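Local structure of cellulosome anchoring protein cohesin region (Clostridium thermocellum, 4DH2) at residues Y15-L20 / I149-K154; E22-K27 / G156-E161; S48-L53 / V90-D95; I60-V65 / L113-K118. The protein is a type I cohesin module of a cellulosome anchoring protein, which binds a dockerin module and so couples dockerin-bearing partners to that protein. All blocks are in the same frame, centred on the assembly; numbering follows the deposited sequence.

Overall arrangement
The first strand of this cohesin, 15-27, pairs with the last, 149-161, in two successive places: interaction 1 along its first half and interaction 2 along its second, their centres about 22 Å apart. Both close nearly the whole chain into a loop, and they cross, as any two parallel pairings in sequence must. Nested inside both loops lie the two antiparallel contacts. Interaction 3 joins 48-53 to 90-95 on the dockerin-binding side, and interaction 4 joins 60-65 to 113-118 at the edge formed by strand 60-67; these two also cross. Interaction 3 meets interaction 4 through Phe91 and Val65, interaction 1 meets interaction 3 through Val19 and Leu51, and Ile117 brings interaction 4 against interaction 2.

Interaction 1 (Y15-L20 / I149-K154)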
loop_
_atom_site.group_PDB
_atom_site.type_symbol
_atom_site.label_atom_id
_atom_site.label_comp_id
_atom_site.label_asym_id
_atom_site.label_seq_id
_atom_site.Cartn_x
_atom_site.Cartn_y
_atom_site.Cartn_z
ATOM N N TYR A 15 10.017 -2.282 16.080
ATOM C CA TYR A 15 10.715 -1.654 14.958
ATOM C C TYR A 15 9.888 -0.505 14.399
ATOM O O TYR A 15 8.659 -0.472 14.510
ATOM C CB TYR A 15 10.945 -2.644 13.812
ATOM C CG TYR A 15 11.532 -3.945 14.310
ATOM C CD1 TYR A 15 12.819 -3.999 14.804
ATOM C CD2 TYR A 15 10.776 -5.085 14.320
ATOM C CE1 TYR A 15 13.337 -5.214 15.300
ATOM C CE2 TYR A 15 11.278 -6.279 14.786
ATOM C CZ TYR A 15 12.540 -6.341 15.273
ATOM O OH TYR A 15 12.994 -7.574 15.721
ATOM N N ILE A 16 10.579 0.406 13.745
ATOM C CA ILE A 16 9.942 1.584 13.228
ATOM C C ILE A 16 10.670 2.118 11.985
ATOM O O ILE A 16 11.867 1.878 11.790
ATOM C CB ILE A 16 9.911 2.656 14.372
ATOM C CG1 ILE A 16 8.999 3.816 14.036
ATOM C CG2 ILE A 16 11.332 3.138 14.677
ATOM C CD1 ILE A 16 8.287 4.388 15.297
ATOM N N LEU A 17 9.916 2.801 11.122
ATOM C CA LEU A 17 10.476 3.605 10.035
ATOM C C LEU A 17 9.614 4.846 9.851
ATOM O O LEU A 17 8.570 5.027 10.500
ATOM C CB LEU A 17 10.574 2.819 8.722
ATOM C CG LEU A 17 9.255 2.220 8.224
ATOM C CD1 LEU A 17 8.451 3.201 7.478
ATOM C CD2 LEU A 17 9.569 0.993 7.357
ATOM N N ASP A 18 10.084 5.713 8.968
ATOM C CA ASP A 18 9.370 6.928 8.633
ATOM C C ASP A 18 8.959 6.868 7.168
ATOM O O ASP A 18 9.749 6.427 6.324
ATOM C CB ASP A 18 10.268 8.152 8.830
ATOM C CG ASP A 18 10.598 8.394 10.290
ATOM O OD1 ASP A 18 9.808 9.036 10.970
ATOM O OD2 ASP A 18 11.644 7.938 10.732
ATOM N N VAL A 19 7.735 7.315 6.899
ATOM C CA VAL A 19 7.219 7.401 5.546
ATOM C C VAL A 19 6.937 8.882 5.257
ATOM O O VAL A 19 6.191 9.520 6.002
ATOM C CB VAL A 19 5.929 6.589 5.395
ATOM C CG1 VAL A 19 5.410 6.669 3.998
ATOM C CG2 VAL A 19 6.170 5.146 5.793
ATOM N N LEU A 20 7.516 9.410 4.172
ATOM C CA LEU A 20 7.397 10.843 3.850
ATOM C C LEU A 20 6.875 11.079 2.447
ATOM O O LEU A 20 7.255 10.377 1.514
ATOM C CB LEU A 20 8.768 11.504 3.958
ATOM C CG LEU A 20 9.548 11.336 5.262
ATOM C CD1 LEU A 20 10.422 10.107 5.208
ATOM C CD2 LEU A 20 10.401 12.564 5.535
ATOM N N ILE A 149 6.236 -3.548 11.974
ATOM C CA ILE A 149 7.157 -2.435 11.919
ATOM C C ILE A 149 6.259 -1.195 11.874
ATOM O O ILE A 149 5.410 -1.093 11.002
ATOM C CB ILE A 149 8.001 -2.482 10.624
ATOM C CG1 ILE A 149 8.887 -3.769 10.571
ATOM C CG2 ILE A 149 8.841 -1.250 10.529
ATOM C CD1 ILE A 149 9.568 -3.967 9.214
ATOM N N LEU A 150 6.367 -0.301 12.848
ATOM C CA LEU A 150 5.553 0.903 12.809
ATOM C C LEU A 150 6.033 1.879 11.749
ATOM O O LEU A 150 7.222 2.018 11.512
ATOM C CB LEU A 150 5.609 1.611 14.160
ATOM C CG LEU A 150 5.219 0.724 15.323
ATOM C CD1 LEU A 150 5.386 1.499 16.631
ATOM C CD2 LEU A 150 3.809 0.253 15.166
ATOM N N ALA A 151 5.088 2.624 11.183
ATOM C CA ALA A 151 5.422 3.598 10.167
ATOM C C ALA A 151 5.002 4.974 10.680
ATOM O O ALA A 151 3.828 5.209 10.917
ATOM C CB ALA A 151 4.678 3.292 8.880
ATOM N N VAL A 152 5.966 5.854 10.884
ATOM C CA VAL A 152 5.633 7.210 11.262
ATOM C C VAL A 152 5.341 7.985 9.978
ATOM O O VAL A 152 6.251 8.277 9.206
ATOM C CB VAL A 152 6.799 7.886 11.980
ATOM C CG1 VAL A 152 6.381 9.328 12.398
ATOM C CG2 VAL A 152 7.291 7.043 13.166
ATOM N N LEU A 153 4.087 8.311 9.768
ATOM C CA LEU A 153 3.670 8.943 8.524
ATOM C C LEU A 153 3.748 10.474 8.586
ATOM O O LEU A 153 3.291 11.125 9.530
ATOM C CB LEU A 153 2.246 8.548 8.244
ATOM C CG LEU A 153 1.967 7.038 8.210
ATOM C CD1 LEU A 153 0.514 6.772 7.982
ATOM C CD2 LEU A 153 2.804 6.350 7.137
ATOM N N LYS A 154 4.342 11.046 7.565
ATOM C CA LYS A 154 4.415 12.476 7.442
ATOM C C LYS A 154 3.759 12.886 6.133
ATOM O O LYS A 154 4.195 12.478 5.078
ATOM C CB LYS A 154 5.878 12.888 7.511
ATOM C CG LYS A 154 6.566 12.469 8.811
ATOM C CD LYS A 154 8.082 12.445 8.647
ATOM C CE LYS A 154 8.815 12.510 9.984
ATOM N NZ LYS A 154 10.292 12.501 9.752
#
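The parallel pairing of the first and last strands, a hallmark of the cohesin jelly-roll sandwich, begins here, with Tyr15 to Leu20 running beside Ile149 to Lys154. Leu150 N donates to Tyr15 O, and Leu17 and Val19 each use both backbone polar groups: Leu17 N donates to Leu150 O (2.8 Å) and Leu17 O accepts from Val152 N, after which Val19 N donates to Val152 O and Val19 O accepts from Lys154 N. The Val152 N bond to Leu17 O is nearly straight, 176° at the hydrogen.

On the inner face the methyl of Ala151 (CB) meets Val19 CG2 (3.9 Å) and Leu17 CD1, both from the neighbouring strand. Leu153 sends its CD2 branch alongside Val19, 3.6 Å from Val19 CB. The first torsion of Leu17 (chi1 56°) spreads its methyls along the strand, CD1 to Ala151 and Leu17 CD2 to Ile149 CG2 (4.0 Å).

The outer face is mixed. Ile16 CD1 rests 3.5 Å from Val152 CG2, while Asp18 OD1 lies 3.4 Å from Val152 CB. Asp18 OD2 is hydrogen-bonded to Asn40. A long salt bridge from Lys154 NZ to Asp18 OD1 is doubtful, because the lysine has a second conformer. The firmer hold on the carboxylate is probably the Asn40 bond; backbone bonds and apolar contacts on both faces hold the strands together.

Interaction 2 (E22-K27 / G156-E161)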
loop_
_atom_site.group_PDB
_atom_site.type_symbol
_atom_site.label_atom_id
_atom_site.label_comp_id
_atom_site.label_asym_id
_atom_site.label_seq_id
_atom_site.Cartn_x
_atom_site.Cartn_y
_atom_site.Cartn_z
ATOM N N GLU A 22 7.392 13.651 -0.287
ATOM C CA GLU A 22 8.343 14.713 -0.561
ATOM C C GLU A 22 7.659 15.858 -1.321
ATOM O O GLU A 22 7.200 15.681 -2.434
ATOM C CB GLU A 22 9.528 14.183 -1.347
ATOM C CG GLU A 22 10.333 13.122 -0.582
ATOM C CD GLU A 22 10.858 13.620 0.769
ATOM O OE1 GLU A 22 11.090 14.843 0.927
ATOM O OE2 GLU A 22 11.032 12.783 1.682
ATOM N N GLY A 23 7.646 17.037 -0.716
ATOM C CA GLY A 23 6.942 18.175 -1.277
ATOM C C GLY A 23 7.420 18.597 -2.654
ATOM O O GLY A 23 8.589 18.449 -2.995
ATOM N N VAL A 24 6.502 19.140 -3.454
ATOM C CA VAL A 24 6.850 19.660 -4.762
ATOM C C VAL A 24 6.225 21.041 -4.912
ATOM O O VAL A 24 5.182 21.315 -4.343
ATOM C CB VAL A 24 6.372 18.721 -5.891
ATOM C CG1 VAL A 24 4.902 18.481 -5.789
ATOM C CG2 VAL A 24 6.708 19.302 -7.243
ATOM N N LYS A 25 6.907 21.917 -5.636
ATOM C CA LYS A 25 6.377 23.225 -6.002
ATOM C C LYS A 25 6.197 23.203 -7.507
ATOM O O LYS A 25 7.134 22.868 -8.247
ATOM C CB LYS A 25 7.340 24.357 -5.619
ATOM C CG LYS A 25 7.792 24.375 -4.159
ATOM C CD LYS A 25 8.639 25.619 -3.847
ATOM C CE LYS A 25 9.343 25.517 -2.493
ATOM N NZ LYS A 25 10.798 25.184 -2.628
ATOM N N ALA A 26 4.992 23.513 -7.958
ATOM C CA ALA A 26 4.674 23.439 -9.381
ATOM C C ALA A 26 3.693 24.526 -9.751
ATOM O O ALA A 26 3.241 25.305 -8.903
ATOM C CB ALA A 26 4.087 22.081 -9.724
ATOM N N LYS A 27 3.357 24.572 -11.033
ATOM C CA LYS A 27 2.425 25.557 -11.526
ATOM C C LYS A 27 1.176 24.836 -11.960
ATOM O O LYS A 27 1.233 23.678 -12.370
ATOM C CB LYS A 27 3.044 26.323 -12.700
ATOM C CG LYS A 27 4.327 27.051 -12.336
ATOM C CD LYS A 27 4.980 27.681 -13.561
ATOM C CE LYS A 27 6.286 28.388 -13.205
ATOM N NZ LYS A 27 7.088 28.758 -14.409
ATOM N N GLY A 156 2.312 15.380 3.085
ATOM C CA GLY A 156 3.064 16.260 2.208
ATOM C C GLY A 156 2.133 17.214 1.507
ATOM O O GLY A 156 0.910 17.085 1.596
ATOM N N LYS A 157 2.699 18.187 0.799
ATOM C CA LYS A 157 1.879 19.181 0.121
ATOM C C LYS A 157 2.481 19.454 -1.235
ATOM O O LYS A 157 3.702 19.338 -1.410
ATOM C CB LYS A 157 1.853 20.510 0.889
ATOM C CG LYS A 157 3.244 20.882 1.412
ATOM C CD LYS A 157 3.420 22.354 1.692
ATOM C CE LYS A 157 4.824 22.606 2.244
ATOM N NZ LYS A 157 4.989 23.972 2.776
ATOM N N VAL A 158 1.610 19.788 -2.170
ATOM C CA VAL A 158 2.005 20.333 -3.444
ATOM C C VAL A 158 1.671 21.813 -3.367
ATOM O O VAL A 158 0.522 22.185 -3.115
ATOM C CB VAL A 158 1.227 19.723 -4.612
ATOM C CG1 VAL A 158 1.706 20.337 -5.943
ATOM C CG2 VAL A 158 1.385 18.198 -4.619
ATOM N N GLU A 159 2.692 22.635 -3.554
ATOM C CA GLU A 159 2.514 24.071 -3.623
ATOM C C GLU A 159 2.287 24.404 -5.076
ATOM O O GLU A 159 3.057 23.976 -5.934
ATOM C CB GLU A 159 3.764 24.787 -3.123
ATOM C CG GLU A 159 3.688 26.301 -3.347
ATOM C CD GLU A 159 4.788 27.061 -2.646
ATOM O OE1 GLU A 159 5.351 26.519 -1.672
ATOM O OE2 GLU A 159 5.083 28.200 -3.070
ATOM N N ILE A 160 1.213 25.121 -5.357
ATOM C CA ILE A 160 0.787 25.366 -6.718
ATOM C C ILE A 160 0.706 26.860 -7.006
ATOM O O ILE A 160 -0.012 27.602 -6.322
ATOM C CB ILE A 160 -0.592 24.782 -6.947
ATOM C CG1 ILE A 160 -0.631 23.316 -6.530
ATOM C CG2 ILE A 160 -0.996 24.910 -8.402
ATOM C CD1 ILE A 160 -2.066 22.787 -6.429
ATOM N N GLU A 161 1.453 27.305 -8.007
ATOM C CA GLU A 161 1.414 28.731 -8.408
ATOM C C GLU A 161 0.512 28.922 -9.613
ATOM O O GLU A 161 0.486 28.100 -10.520
ATOM C CB GLU A 161 2.821 29.259 -8.716
ATOM C CG GLU A 161 3.612 29.709 -7.498
ATOM C CD GLU A 161 4.139 28.553 -6.661
ATOM O OE1 GLU A 161 4.256 27.423 -7.188
ATOM O OE2 GLU A 161 4.445 28.778 -5.470
#
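Strand 24-27 runs parallel to strand 156-161 with 26° between their short axes, and the backbone bonds begin loosely, Val24 N reaching Lys157 O in a weak bond of 3.5 Å, before tightening where Ala26 N donates to Glu159 O and Ala26 O receives Glu161 N, both at 2.8 Å. Between them Glu159 N donates to Val24 O.

Inward, Val24 and Val158 lie side by side. With chi1 at 56°, Val24 CG1 is tucked over its own main chain, which sets this one methyl against both branches of Val158, 3.7 Å from Val158 CG1. Outward, the aliphatic part of Lys25 runs alongside Glu159, with Lys25 CD 4.0 Å from Glu159 OE1; the ammonium turns off at a bent chi4, leaving Lys25 NZ 5.7 Å from Glu159 OE1, so any attraction between these charges acts at a distance. Glu159 OE2 has a long, weak ion pair with Lys129.

The two strands are central in the sheet order. Strand 31-39 flanks the first, with Ile34 against Val24 and Val32 against Ala26; strand 129-142 flanks the second, with Ile134 against Val158. Ile117 of strand 108-117, which lies beyond 31-39, reaches along the inner face to Ala26, Val158 and Ile160.

Interaction 3 (S48-L53 / V90-D95)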
loop_
_atom_site.group_PDB
_atom_site.type_symbol
_atom_site.label_atom_id
_atom_site.label_comp_id
_atom_site.label_asym_id
_atom_site.label_seq_id
_atom_site.Cartn_x
_atom_site.Cartn_y
_atom_site.Cartn_z
ATOM N N SER A 48 6.821 -7.008 3.864
ATOM C CA SER A 48 5.614 -6.605 3.177
ATOM C C SER A 48 5.092 -5.284 3.743
ATOM O O SER A 48 5.247 -5.009 4.942
ATOM C CB SER A 48 4.536 -7.658 3.345
ATOM O OG SER A 48 3.309 -7.260 2.737
ATOM N N PHE A 49 4.451 -4.505 2.885
ATOM C CA PHE A 49 3.729 -3.334 3.374
ATOM C C PHE A 49 2.548 -3.044 2.516
ATOM O O PHE A 49 2.498 -3.420 1.340
ATOM C CB PHE A 49 4.638 -2.101 3.498
ATOM C CG PHE A 49 5.079 -1.487 2.169
ATOM C CD1 PHE A 49 4.243 -0.656 1.443
ATOM C CD2 PHE A 49 6.349 -1.735 1.681
ATOM C CE1 PHE A 49 4.680 -0.084 0.268
ATOM C CE2 PHE A 49 6.785 -1.183 0.517
ATOM C CZ PHE A 49 5.948 -0.351 -0.203
ATOM N N ASN A 50 1.570 -2.370 3.115
ATOM C CA ASN A 50 0.338 -2.003 2.443
ATOM C C ASN A 50 0.045 -0.618 2.997
ATOM O O ASN A 50 -0.041 -0.438 4.231
ATOM C CB ASN A 50 -0.683 -3.072 2.816
ATOM C CG ASN A 50 -2.068 -2.913 2.194
ATOM O OD1 ASN A 50 -3.023 -3.370 2.810
ATOM N ND2 ASN A 50 -2.194 -2.330 0.996
ATOM N N LEU A 51 -0.060 0.357 2.090
ATOM C CA LEU A 51 -0.119 1.775 2.462
ATOM C C LEU A 51 -1.109 2.464 1.514
ATOM O O LEU A 51 -1.105 2.145 0.316
ATOM C CB LEU A 51 1.296 2.363 2.284
ATOM C CG LEU A 51 1.564 3.843 2.491
ATOM C CD1 LEU A 51 1.107 4.228 3.846
ATOM C CD2 LEU A 51 3.048 4.041 2.374
ATOM N N SER A 52 -1.939 3.373 2.036
ATOM C CA SER A 52 -2.856 4.200 1.214
ATOM C C SER A 52 -2.502 5.673 1.346
ATOM O O SER A 52 -2.169 6.157 2.468
ATOM C CB SER A 52 -4.314 4.072 1.717
ATOM O OG SER A 52 -4.820 2.781 1.464
ATOM N N LEU A 53 -2.648 6.381 0.233
ATOM C CA LEU A 53 -2.561 7.842 0.196
ATOM C C LEU A 53 -3.829 8.397 -0.400
ATOM O O LEU A 53 -4.467 7.748 -1.240
ATOM C CB LEU A 53 -1.416 8.264 -0.732
ATOM C CG LEU A 53 0.011 7.904 -0.386
ATOM C CD1 LEU A 53 0.918 8.492 -1.462
ATOM C CD2 LEU A 53 0.385 8.428 0.966
ATOM N N VAL A 90 -3.436 3.021 -3.471
ATOM C CA VAL A 90 -3.098 1.934 -2.555
ATOM C C VAL A 90 -1.874 1.199 -3.096
ATOM O O VAL A 90 -1.782 0.909 -4.294
ATOM C CB VAL A 90 -4.268 0.951 -2.387
ATOM C CG1 VAL A 90 -4.000 -0.001 -1.241
ATOM C CG2 VAL A 90 -5.552 1.721 -2.120
ATOM N N PHE A 91 -0.924 0.932 -2.210
ATOM C CA PHE A 91 0.288 0.211 -2.563
ATOM C C PHE A 91 0.321 -1.108 -1.804
ATOM O O PHE A 91 -0.090 -1.181 -0.651
ATOM C CB PHE A 91 1.524 0.995 -2.134
ATOM C CG PHE A 91 1.639 2.339 -2.762
ATOM C CD1 PHE A 91 2.336 2.488 -3.947
ATOM C CD2 PHE A 91 1.074 3.444 -2.177
ATOM C CE1 PHE A 91 2.452 3.740 -4.544
ATOM C CE2 PHE A 91 1.199 4.697 -2.769
ATOM C CZ PHE A 91 1.901 4.821 -3.953
ATOM N N LEU A 92 0.821 -2.146 -2.467
ATOM C CA LEU A 92 1.094 -3.410 -1.816
ATOM C C LEU A 92 2.452 -3.929 -2.267
ATOM O O LEU A 92 2.721 -4.105 -3.479
ATOM C CB LEU A 92 0.007 -4.408 -2.157
ATOM C CG LEU A 92 0.214 -5.774 -1.490
ATOM C CD1 LEU A 92 0.022 -5.691 0.033
ATOM C CD2 LEU A 92 -0.760 -6.754 -2.106
ATOM N N PHE A 93 3.303 -4.208 -1.287
ATOM C CA PHE A 93 4.600 -4.810 -1.539
ATOM C C PHE A 93 4.735 -6.081 -0.746
ATOM O O PHE A 93 4.327 -6.132 0.410
ATOM C CB PHE A 93 5.711 -3.857 -1.105
ATOM C CG PHE A 93 7.054 -4.504 -1.078
ATOM C CD1 PHE A 93 7.820 -4.582 -2.225
ATOM C CD2 PHE A 93 7.527 -5.082 0.079
ATOM C CE1 PHE A 93 9.054 -5.232 -2.217
ATOM C CE2 PHE A 93 8.755 -5.744 0.106
ATOM C CZ PHE A 93 9.527 -5.821 -1.059
ATOM N N ASP A 94 5.306 -7.117 -1.366
ATOM C CA ASP A 94 5.654 -8.322 -0.663
ATOM C C ASP A 94 6.847 -8.948 -1.388
ATOM O O ASP A 94 6.842 -9.055 -2.607
ATOM C CB ASP A 94 4.495 -9.313 -0.681
ATOM C CG ASP A 94 4.853 -10.655 -0.096
ATOM O OD1 ASP A 94 5.278 -10.690 1.078
ATOM O OD2 ASP A 94 4.724 -11.705 -0.809
ATOM N N ASP A 95 7.866 -9.341 -0.634
ATOM C CA ASP A 95 8.952 -10.170 -1.164
ATOM C C ASP A 95 8.422 -11.566 -1.504
ATOM O O ASP A 95 8.414 -12.478 -0.694
ATOM C CB ASP A 95 10.096 -10.186 -0.179
ATOM C CG ASP A 95 11.262 -11.031 -0.664
ATOM O OD1 ASP A 95 11.355 -11.196 -1.888
ATOM O OD2 ASP A 95 12.066 -11.494 0.175
#
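Phe93 sets its CB as a bump against the face of the Phe49 ring in this antiparallel pair, a buried part of the cohesin sheet that receives the dockerin. Phe93 CB sits over that face, offset toward its rim, 3.3 Å from Phe49 CE2 and 3.6 Å from the centroid of the Phe49 ring, a CH-pi contact. A chi1 of 71° folds Phe49 back over its own backbone and lays the ring across the neighbouring strand. The two rings are nearly parallel, 17° apart, but slid so far that they barely overlap, the Phe49 and Phe93 centroids being 5.5 Å apart. Farther along, the Phe91 ring presents its edge to Leu53, whose CD1 fits 4.0 Å from Phe91 CE2.

The other face is mixed, and Ser48 and Asn50 reach across it to backbone carbonyls. Phe93 O takes both Phe49 N and Ser48 OG, the hydroxyl at 2.8 Å and in the carbonyl plane. Phe91 O is gripped likewise, by Leu51 N and by Asn50 ND2 (2.9 Å, 168° at the hydrogen), arriving from opposite faces of its plane. Beside the amide, Leu92 CD1 fills in 3.9 Å from Asn50 CB.

Asn50 ND2 also donates to Leu64 O of the dockerin chain, and Asp94 forms a salt bridge with Lys25 of the dockerin chain, so this face belongs to the recognition surface. Strand 129-142 runs on the far side of 48-53; on the inner face Phe38 and Phe141 meet the Phe49 ring, and Phe110 from strand 108-117 meets Phe91 edge-to-face.

Interaction 4 (I60-V65 / L113-K118); sequences IEVLKV and LTVRIK
Arg116 reaches across this antiparallel pair to Glu61 on the outer face and to Leu63 of a bulge, and its side chain can be traced outward atom by atom. Arg116 CB lies 4.1 Å from Leu63 CD1, and with CG anti to the backbone N (chi1 173°) the chain extends beside Glu61, the two pointing the same way. Arg116 CD comes 3.8 Å from Glu61 OE1. The bend at chi3 (-80°) then turns the guanidinium so that Arg116 NH1 returns to Glu61 OE1, forming a salt bridge at 2.8 Å. The carboxylate oxygen lies near the guanidinium plane, at its edge, yet NH1 meets OE1 from above the carboxylate plane; the two planes stand 58° apart, so this is a single-point grip and not a flat, two-pronged one. Leu63 CD1 lies over one guanidinium face.

In the backbone of the same pair, Glu61 and Arg116 bond in both directions. Two residues on, the register slips: Leu63 and Lys64 both face Thr114, a classic beta bulge, and Thr114 O accepts Leu63 N (2.8 Å) as well as the longer Lys64 N (3.3 Å). Regular pairing resumes as Thr114 N donates to Lys64 O.

On the inner face Ile60 CG2 packs 3.8 Å from Val115 CB, Val62 CG2 leans on Val115 CG1, and Val65 CG1 lies beside Leu113 CD2. Strand 31-39 continues the sheet beyond 113-117, its Val32 and Ile34 touching Val115, while Ile82 of strand 78-83 and Ile89 of strand 88-94 pack on Val62 and Val65 from across the sandwich.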
loop_
_atom_site.group_PDB
_atom_site.type_symbol
_atom_site.label_atom_id
_atom_site.label_comp_id
_atom_site.label_asym_id
_atom_site.label_seq_id
_atom_site.Cartn_x
_atom_site.Cartn_y
_atom_site.Cartn_z
ATOM N N ILE A 60 -5.721 17.484 -8.383
ATOM C CA ILE A 60 -4.728 16.544 -8.836
ATOM C C ILE A 60 -5.338 15.374 -9.571
ATOM O O ILE A 60 -6.346 14.807 -9.148
ATOM C CB ILE A 60 -3.960 15.983 -7.635
ATOM C CG1 ILE A 60 -3.069 17.066 -7.035
ATOM C CG2 ILE A 60 -3.115 14.787 -8.055
ATOM C CD1 ILE A 60 -2.105 16.519 -5.975
ATOM N N GLU A 61 -4.704 15.030 -10.681
ATOM C CA GLU A 61 -4.993 13.823 -11.433
ATOM C C GLU A 61 -3.774 12.897 -11.424
ATOM O O GLU A 61 -2.672 13.280 -11.836
ATOM C CB GLU A 61 -5.358 14.202 -12.878
ATOM C CG GLU A 61 -5.722 13.020 -13.736
ATOM C CD GLU A 61 -6.081 13.403 -15.161
ATOM O OE1 GLU A 61 -5.988 14.604 -15.511
ATOM O OE2 GLU A 61 -6.464 12.490 -15.922
ATOM N N VAL A 62 -3.953 11.664 -10.958
ATOM C CA VAL A 62 -2.834 10.744 -10.946
ATOM C C VAL A 62 -2.815 10.006 -12.260
ATOM O O VAL A 62 -3.788 9.351 -12.645
ATOM C CB VAL A 62 -2.904 9.753 -9.756
ATOM C CG1 VAL A 62 -1.669 8.828 -9.772
ATOM C CG2 VAL A 62 -2.994 10.525 -8.458
ATOM N N LEU A 63 -1.696 10.124 -12.962
ATOM C CA LEU A 63 -1.569 9.529 -14.280
ATOM C C LEU A 63 -0.752 8.235 -14.287
ATOM O O LEU A 63 -0.876 7.414 -15.200
ATOM C CB LEU A 63 -0.893 10.515 -15.222
ATOM C CG LEU A 63 -1.620 11.853 -15.357
ATOM C CD1 LEU A 63 -0.941 12.750 -16.407
ATOM C CD2 LEU A 63 -3.096 11.664 -15.698
ATOM N N LYS A 64 0.116 8.086 -13.296
ATOM C CA LYS A 64 1.018 6.924 -13.227
ATOM C C LYS A 64 1.522 6.740 -11.811
ATOM O O LYS A 64 1.735 7.715 -11.070
ATOM C CB LYS A 64 2.225 7.163 -14.139
ATOM C CG LYS A 64 3.065 5.962 -14.471
ATOM C CD LYS A 64 4.196 6.334 -15.420
ATOM C CE LYS A 64 5.038 5.123 -15.770
ATOM N NZ LYS A 64 6.107 5.442 -16.758
ATOM N N VAL A 65 1.738 5.479 -11.436
ATOM C CA VAL A 65 2.434 5.162 -10.211
ATOM C C VAL A 65 3.538 4.179 -10.552
ATOM O O VAL A 65 3.281 3.177 -11.222
ATOM C CB VAL A 65 1.476 4.507 -9.224
ATOM C CG1 VAL A 65 2.180 4.274 -7.903
ATOM C CG2 VAL A 65 0.220 5.365 -9.063
ATOM N N LEU A 113 4.804 9.137 -7.832
ATOM C CA LEU A 113 3.532 9.401 -8.460
ATOM C C LEU A 113 3.808 10.351 -9.612
ATOM O O LEU A 113 4.618 11.249 -9.461
ATOM C CB LEU A 113 2.638 10.153 -7.509
ATOM C CG LEU A 113 2.421 9.497 -6.145
ATOM C CD1 LEU A 113 1.469 10.341 -5.336
ATOM C CD2 LEU A 113 1.911 8.098 -6.339
ATOM N N THR A 114 3.145 10.164 -10.742
ATOM C CA THR A 114 3.172 11.183 -11.786
ATOM C C THR A 114 1.788 11.774 -11.797
ATOM O O THR A 114 0.807 11.062 -12.050
ATOM C CB THR A 114 3.496 10.572 -13.173
ATOM O OG1 THR A 114 4.757 9.897 -13.118
ATOM C CG2 THR A 114 3.546 11.665 -14.254
ATOM N N VAL A 115 1.682 13.075 -11.523
ATOM C CA VAL A 115 0.393 13.694 -11.444
ATOM C C VAL A 115 0.302 14.939 -12.301
ATOM O O VAL A 115 1.307 15.606 -12.567
ATOM C CB VAL A 115 0.046 14.086 -10.009
ATOM C CG1 VAL A 115 0.291 12.895 -9.081
ATOM C CG2 VAL A 115 0.842 15.335 -9.558
ATOM N N ARG A 116 -0.918 15.260 -12.702
ATOM C CA ARG A 116 -1.161 16.516 -13.409
ATOM C C ARG A 116 -1.863 17.438 -12.475
ATOM O O ARG A 116 -2.841 17.054 -11.856
ATOM C CB ARG A 116 -2.053 16.306 -14.625
ATOM C CG ARG A 116 -2.458 17.629 -15.288
ATOM C CD ARG A 116 -3.542 17.444 -16.325
ATOM N NE ARG A 116 -2.998 16.960 -17.590
ATOM C CZ ARG A 116 -3.485 15.939 -18.284
ATOM N NH1 ARG A 116 -4.543 15.266 -17.854
ATOM N NH2 ARG A 116 -2.906 15.587 -19.418
ATOM N N ILE A 117 -1.364 18.658 -12.361
ATOM C CA ILE A 117 -2.043 19.669 -11.576
ATOM C C ILE A 117 -3.077 20.369 -12.447
ATOM O O ILE A 117 -2.744 20.918 -13.506
ATOM C CB ILE A 117 -1.041 20.683 -11.013
ATOM C CG1 ILE A 117 0.060 19.949 -10.247
ATOM C CG2 ILE A 117 -1.777 21.730 -10.150
ATOM C CD1 ILE A 117 1.151 20.843 -9.746
ATOM N N LYS A 118 -4.336 20.358 -12.026
ATOM C CA LYS A 118 -5.390 20.826 -12.925
ATOM C C LYS A 118 -5.233 22.307 -13.238
ATOM O O LYS A 118 -5.030 23.115 -12.350
ATOM C CB LYS A 118 -6.778 20.482 -12.381
ATOM C CG LYS A 118 -6.980 18.971 -12.283
ATOM C CD LYS A 118 -8.435 18.567 -12.172
ATOM C CE LYS A 118 -8.547 17.058 -12.060
ATOM N NZ LYS A 118 -9.949 16.600 -11.893
#